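Slr0280 protein (Synechocystis sp., PDB 5H3K) is of unknown function but carries a phosphodiester glycosidase (NAGPA-family) domain, which suggests that it may act on sugar phosphodiesters. Local coordinates at residues S422-S427 with Q451-I456; D428-Y433 with Y444-A449. All coordinates share one frame; numbering follows the deposited sequence.

Interaction 1. Residues S422-S427 with Q451-I456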
loop_
_atom_site.group_PDB
_atom_site.type_symbol
_atom_site.label_atom_id
_atom_site.label_comp_id
_atom_site.label_asym_id
_atom_site.label_seq_id
_atom_site.Cartn_x
_atom_site.Cartn_y
_atom_site.Cartn_z
ATOM N N SER A 422 17.290 -0.818 20.455
ATOM C CA SER A 422 18.226 0.251 20.811
ATOM C C SER A 422 17.795 1.644 20.364
ATOM O O SER A 422 16.896 1.797 19.535
ATOM C CB SER A 422 19.630 -0.061 20.271
ATOM O OG SER A 422 19.759 0.344 18.921
ATOM N N TYR A 423 18.442 2.655 20.931
ATOM C CA TYR A 423 18.244 4.034 20.514
ATOM C C TYR A 423 19.581 4.678 20.155
ATOM O O TYR A 423 20.568 4.522 20.875
ATOM C CB TYR A 423 17.542 4.838 21.614
ATOM C CG TYR A 423 17.513 6.320 21.327
ATOM C CD1 TYR A 423 16.662 6.846 20.361
ATOM C CD2 TYR A 423 18.338 7.200 22.018
ATOM C CE1 TYR A 423 16.642 8.206 20.084
ATOM C CE2 TYR A 423 18.320 8.561 21.752
ATOM C CZ TYR A 423 17.469 9.062 20.788
ATOM O OH TYR A 423 17.455 10.417 20.519
ATOM N N ILE A 424 19.616 5.379 19.026
ATOM C CA ILE A 424 20.786 6.154 18.625
ATOM C C ILE A 424 20.381 7.616 18.636
ATOM O O ILE A 424 19.354 7.965 18.048
ATOM C CB ILE A 424 21.237 5.774 17.196
ATOM C CG1 ILE A 424 21.626 4.302 17.130
ATOM C CG2 ILE A 424 22.380 6.664 16.740
ATOM C CD1 ILE A 424 21.906 3.803 15.725
ATOM N N PRO A 425 21.174 8.484 19.302
ATOM C CA PRO A 425 20.720 9.873 19.468
ATOM C C PRO A 425 20.468 10.567 18.134
ATOM O O PRO A 425 21.239 10.381 17.193
ATOM C CB PRO A 425 21.866 10.551 20.243
ATOM C CG PRO A 425 23.017 9.599 20.198
ATOM C CD PRO A 425 22.453 8.227 19.993
ATOM N N LEU A 426 19.389 11.340 18.061
ATOM C CA LEU A 426 18.996 11.989 16.816
ATOM C C LEU A 426 19.396 13.453 16.807
ATOM O O LEU A 426 19.278 14.127 15.787
ATOM C CB LEU A 426 17.488 11.860 16.602
ATOM C CG LEU A 426 16.903 10.468 16.383
ATOM C CD1 LEU A 426 15.377 10.522 16.399
ATOM C CD2 LEU A 426 17.403 9.888 15.067
ATOM N N SER A 427 19.848 13.953 17.951
ATOM C CA SER A 427 20.338 15.329 18.056
ATOM C C SER A 427 21.551 15.361 18.984
ATOM O O SER A 427 21.800 14.395 19.710
ATOM C CB SER A 427 19.250 16.275 18.572
ATOM O OG SER A 427 18.936 16.033 19.939
ATOM N N GLN A 451 26.230 8.100 15.874
ATOM C CA GLN A 451 27.128 8.074 17.057
ATOM C C GLN A 451 26.577 7.542 18.398
ATOM O O GLN A 451 25.785 8.194 19.074
ATOM C CB GLN A 451 27.953 9.371 17.222
ATOM C CG GLN A 451 28.784 9.775 15.985
ATOM C CD GLN A 451 29.973 8.845 15.706
ATOM O OE1 GLN A 451 29.833 7.619 15.660
ATOM N NE2 GLN A 451 31.152 9.436 15.514
ATOM N N GLN A 452 27.046 6.345 18.749
ATOM C CA GLN A 452 26.635 5.552 19.928
ATOM C C GLN A 452 25.177 5.039 19.972
ATOM O O GLN A 452 24.332 5.419 19.155
ATOM C CB GLN A 452 27.105 6.164 21.263
ATOM C CG GLN A 452 26.218 7.226 21.873
ATOM C CD GLN A 452 26.947 8.024 22.941
ATOM O OE1 GLN A 452 26.692 9.213 23.127
ATOM N NE2 GLN A 452 27.864 7.371 23.644
ATOM N N GLN A 453 24.901 4.154 20.924
ATOM C CA GLN A 453 23.707 3.321 20.844
ATOM C C GLN A 453 23.240 2.790 22.206
ATOM O O GLN A 453 23.796 1.823 22.722
ATOM C CB GLN A 453 24.018 2.161 19.900
ATOM C CG GLN A 453 22.856 1.289 19.504
ATOM C CD GLN A 453 23.194 0.425 18.298
ATOM O OE1 GLN A 453 23.851 0.882 17.358
ATOM N NE2 GLN A 453 22.756 -0.830 18.322
ATOM N N MET A 454 22.224 3.430 22.785
ATOM C CA MET A 454 21.644 2.982 24.051
ATOM C C MET A 454 20.736 1.795 23.790
ATOM O O MET A 454 19.842 1.881 22.952
ATOM C CB MET A 454 20.775 4.082 24.687
ATOM C CG MET A 454 21.482 5.236 25.373
ATOM S SD MET A 454 22.554 4.720 26.734
ATOM C CE MET A 454 21.548 3.476 27.528
ATOM N N PRO A 455 20.941 0.688 24.515
ATOM C CA PRO A 455 19.895 -0.335 24.506
ATOM C C PRO A 455 18.635 0.219 25.180
ATOM O O PRO A 455 18.742 1.007 26.131
ATOM C CB PRO A 455 20.481 -1.458 25.368
ATOM C CG PRO A 455 21.957 -1.166 25.459
ATOM C CD PRO A 455 22.091 0.314 25.356
ATOM N N ILE A 456 17.469 -0.156 24.667
ATOM C CA ILE A 456 16.203 0.112 25.339
ATOM C C ILE A 456 15.819 -1.135 26.133
ATOM O O ILE A 456 15.663 -2.227 25.568
ATOM C CB ILE A 456 15.072 0.452 24.333
ATOM C CG1 ILE A 456 15.450 1.655 23.466
ATOM C CG2 ILE A 456 13.772 0.697 25.074
ATOM C CD1 ILE A 456 14.529 1.854 22.233
#

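Interaction 2. Residues D428-Y433 with Y444-A449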
loop_
_atom_site.group_PDB
_atom_site.type_symbol
_atom_site.label_atom_id
_atom_site.label_comp_id
_atom_site.label_asym_id
_atom_site.label_seq_id
_atom_site.Cartn_x
_atom_site.Cartn_y
_atom_site.Cartn_z
ATOM N N ASP A 428 22.313 16.452 18.950
ATOM C CA ASP A 428 23.467 16.588 19.837
ATOM C C ASP A 428 23.040 16.976 21.248
ATOM O O ASP A 428 21.976 17.568 21.443
ATOM C CB ASP A 428 24.442 17.648 19.322
ATOM C CG ASP A 428 25.070 17.279 18.005
ATOM O OD1 ASP A 428 25.607 18.197 17.342
ATOM O OD2 ASP A 428 25.034 16.084 17.636
ATOM N N ASN A 429 23.884 16.638 22.221
ATOM C CA ASN A 429 23.717 17.069 23.603
ATOM C C ASN A 429 22.401 16.609 24.231
ATOM O O ASN A 429 21.708 17.384 24.891
ATOM C CB ASN A 429 23.879 18.592 23.708
ATOM C CG ASN A 429 25.199 19.076 23.125
ATOM O OD1 ASN A 429 26.236 18.440 23.303
ATOM N ND2 ASN A 429 25.158 20.194 22.407
ATOM N N GLU A 430 22.056 15.347 24.004
ATOM C CA GLU A 430 20.878 14.760 24.642
ATOM C C GLU A 430 21.261 14.210 26.010
ATOM O O GLU A 430 22.424 13.857 26.236
ATOM C CB GLU A 430 20.293 13.637 23.771
ATOM C CG GLU A 430 19.807 14.124 22.421
ATOM C CD GLU A 430 19.050 13.069 21.636
ATOM O OE1 GLU A 430 18.381 13.457 20.655
ATOM O OE2 GLU A 430 19.113 11.869 21.989
ATOM N N GLN A 431 20.291 14.149 26.921
ATOM C CA GLN A 431 20.460 13.414 28.172
ATOM C C GLN A 431 19.529 12.210 28.138
ATOM O O GLN A 431 18.362 12.345 27.754
ATOM C CB GLN A 431 20.098 14.295 29.367
ATOM C CG GLN A 431 21.210 15.230 29.819
ATOM C CD GLN A 431 22.398 14.482 30.410
ATOM O OE1 GLN A 431 22.257 13.707 31.359
ATOM N NE2 GLN A 431 23.573 14.710 29.846
ATOM N N VAL A 432 20.025 11.040 28.533
ATOM C CA VAL A 432 19.159 9.864 28.601
ATOM C C VAL A 432 19.004 9.363 30.031
ATOM O O VAL A 432 19.979 9.312 30.793
ATOM C CB VAL A 432 19.633 8.714 27.666
ATOM C CG1 VAL A 432 21.050 8.275 28.004
ATOM C CG2 VAL A 432 18.659 7.509 27.731
ATOM N N TYR A 433 17.771 8.999 30.389
ATOM C CA TYR A 433 17.488 8.348 31.661
ATOM C C TYR A 433 16.963 6.962 31.356
ATOM O O TYR A 433 15.965 6.814 30.632
ATOM C CB TYR A 433 16.452 9.146 32.456
ATOM C CG TYR A 433 16.884 10.571 32.722
ATOM C CD1 TYR A 433 17.442 10.936 33.943
ATOM C CD2 TYR A 433 16.753 11.555 31.746
ATOM C CE1 TYR A 433 17.847 12.250 34.184
ATOM C CE2 TYR A 433 17.158 12.868 31.975
ATOM C CZ TYR A 433 17.701 13.207 33.195
ATOM O OH TYR A 433 18.089 14.509 33.414
ATOM N N TYR A 444 22.846 9.188 31.448
ATOM C CA TYR A 444 24.056 9.424 30.657
ATOM C C TYR A 444 23.858 10.581 29.693
ATOM O O TYR A 444 22.746 10.806 29.207
ATOM C CB TYR A 444 24.414 8.211 29.797
ATOM C CG TYR A 444 24.521 6.898 30.507
ATOM C CD1 TYR A 444 25.613 6.608 31.316
ATOM C CD2 TYR A 444 23.556 5.920 30.332
ATOM C CE1 TYR A 444 25.720 5.385 31.958
ATOM C CE2 TYR A 444 23.654 4.694 30.966
ATOM C CZ TYR A 444 24.736 4.430 31.780
ATOM O OH TYR A 444 24.824 3.203 32.405
ATOM N N PRO A 445 24.949 11.301 29.380
ATOM C CA PRO A 445 24.893 12.265 28.281
ATOM C C PRO A 445 25.057 11.521 26.961
ATOM O O PRO A 445 25.768 10.515 26.912
ATOM C CB PRO A 445 26.113 13.149 28.541
ATOM C CG PRO A 445 27.105 12.201 29.183
ATOM C CD PRO A 445 26.271 11.281 30.039
ATOM N N LEU A 446 24.369 11.981 25.922
ATOM C CA LEU A 446 24.581 11.477 24.570
ATOM C C LEU A 446 24.960 12.693 23.743
ATOM O O LEU A 446 24.083 13.377 23.202
ATOM C CB LEU A 446 23.307 10.835 24.015
ATOM C CG LEU A 446 22.748 9.639 24.772
ATOM C CD1 LEU A 446 21.386 9.226 24.190
ATOM C CD2 LEU A 446 23.731 8.486 24.729
ATOM N N PRO A 447 26.269 12.984 23.655
ATOM C CA PRO A 447 26.691 14.294 23.155
ATOM C C PRO A 447 26.522 14.448 21.649
ATOM O O PRO A 447 26.292 15.559 21.185
ATOM C CB PRO A 447 28.179 14.329 23.508
ATOM C CG PRO A 447 28.600 12.898 23.442
ATOM C CD PRO A 447 27.419 12.107 23.945
ATOM N N LYS A 448 26.633 13.362 20.894
ATOM C CA LYS A 448 26.768 13.517 19.455
ATOM C C LYS A 448 25.892 12.662 18.573
ATOM O O LYS A 448 25.906 11.444 18.671
ATOM C CB LYS A 448 28.226 13.311 19.040
ATOM C CG LYS A 448 29.059 14.561 19.169
ATOM C CD LYS A 448 30.485 14.247 19.577
ATOM C CE LYS A 448 31.299 15.528 19.629
ATOM N NZ LYS A 448 30.549 16.624 20.316
ATOM N N ALA A 449 25.109 13.353 17.753
ATOM C CA ALA A 449 24.747 12.921 16.399
ATOM C C ALA A 449 23.532 12.008 16.156
ATOM O O ALA A 449 22.477 12.562 15.841
ATOM C CB ALA A 449 26.000 12.522 15.565
#

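Interaction 1. Residues S422-S427 with Q451-I456
Tyr423 and Met454 face each other as an antiparallel hydrogen-bonded pair, and their two backbone bonds are the hydrogen bonds that join the segments. Tyr423 N gives a short bond of 2.6 Å to Met454 O, met nearly along the C=O axis; the return bond from Met454 N to Tyr423 O, 2.8 Å, lies in the carbonyl plane but is more bent at the hydrogen, 134°. Gln453 CA adds a CA-H...O contact to the same Tyr423 O. One step along, Ser422 and Pro455 form a non-hydrogen-bonded pair with diverging side chains.

The remaining contacts are packing. Ser422 OG lies 3.3 Å from Gln453 NE2, too poorly angled for a hydrogen bond; the extended Gln453 side chain packs on the serine through its CG and crosses that of Ile424 at a slant. This CG stands anti to the backbone N (chi1 -171°), which places Gln453 CG 3.6 Å from Ser422 CB and lets the amide continue toward the tip of Ile424. The branch CG2 of Ile424 touches Gln452 O at 3.3 Å, and Pro425 CG reaches Gln451 O at the same distance. Gln452 O is buried here with no polar partner in the model. At the other end Ile456 CD1 rests 3.6 Å from Ser422 O.

Tyr423 directs its ring away from Met454, stacks on Tyr415, and has Glu430, Arg466 and Leu426 N as partners of its OH. This is a minimal two-stranded antiparallel sheet, two residues per strand, whose Tyr423 and Met454 side chains pack on Leu462 of the neighbouring strand 460-466.

Interaction 2. Residues D428-Y433 with Y444-A449
A beta hairpin built from strands 430-436 and 439-446 supplies this contact, and its antiparallel pairing runs on past the strand ends. Leu446 N to Glu430 O, 2.7 Å, is almost straight at the hydrogen, and Val432 N to Tyr444 O is equally so at 179°; Glu430 N and Tyr444 N return the bonds to Leu446 O and Val432 O. Beyond the strand, Asn429 N binds Pro447 O from above the carbonyl plane. Asp428 then takes over with its side chain: its CG lies beside the backbone N (chi1 -65°), and Asp428 OD2 accepts Ala449 N at 2.7 Å.

On one face, Val432 CG1 packs 3.8 Å from Tyr444 CB, at the edge of the tyrosine ring, and 3.9 Å from Leu446 CG. On the other, the bent Gln431 chain brings its NE2 to 3.3 Å from Pro445 CB, while Gln431 OE1 bonds to Gln443.

Glu430 lies on the same face as Leu446, its extended chain carrying OE1 to a salt bridge with Arg466 and OE2 to Tyr423. Strand 460-466 flanks strand 430-436 across from the hairpin partner, through backbone bonds of Gln431 with Asp465 and Tyr433 with Ile463, and Met454 of strand 454-455 covers Val432, Tyr444 and Leu446.

In the fold
Coming from the N terminus, the chain passes through 422-427 and directly into 428-433, turns at the hairpin, returns through 444-449 and reaches 451-456. Interaction 2 closes the inner loop and interaction 1 the outer one, so interaction 2 is nested inside the loop that interaction 1 closes, with centres about 9 Å apart. They meet physically: Tyr423 OH lies 2.6 Å from Glu430 OE2, a probable hydrogen bond, and Gln452 OE1 packs 3.1 Å from Pro447 CD. Together they tie the short two-stranded sheet of 422-423 and 454-455 to the 430-446 hairpin, which belongs to the large mixed sheet containing strand 460-466.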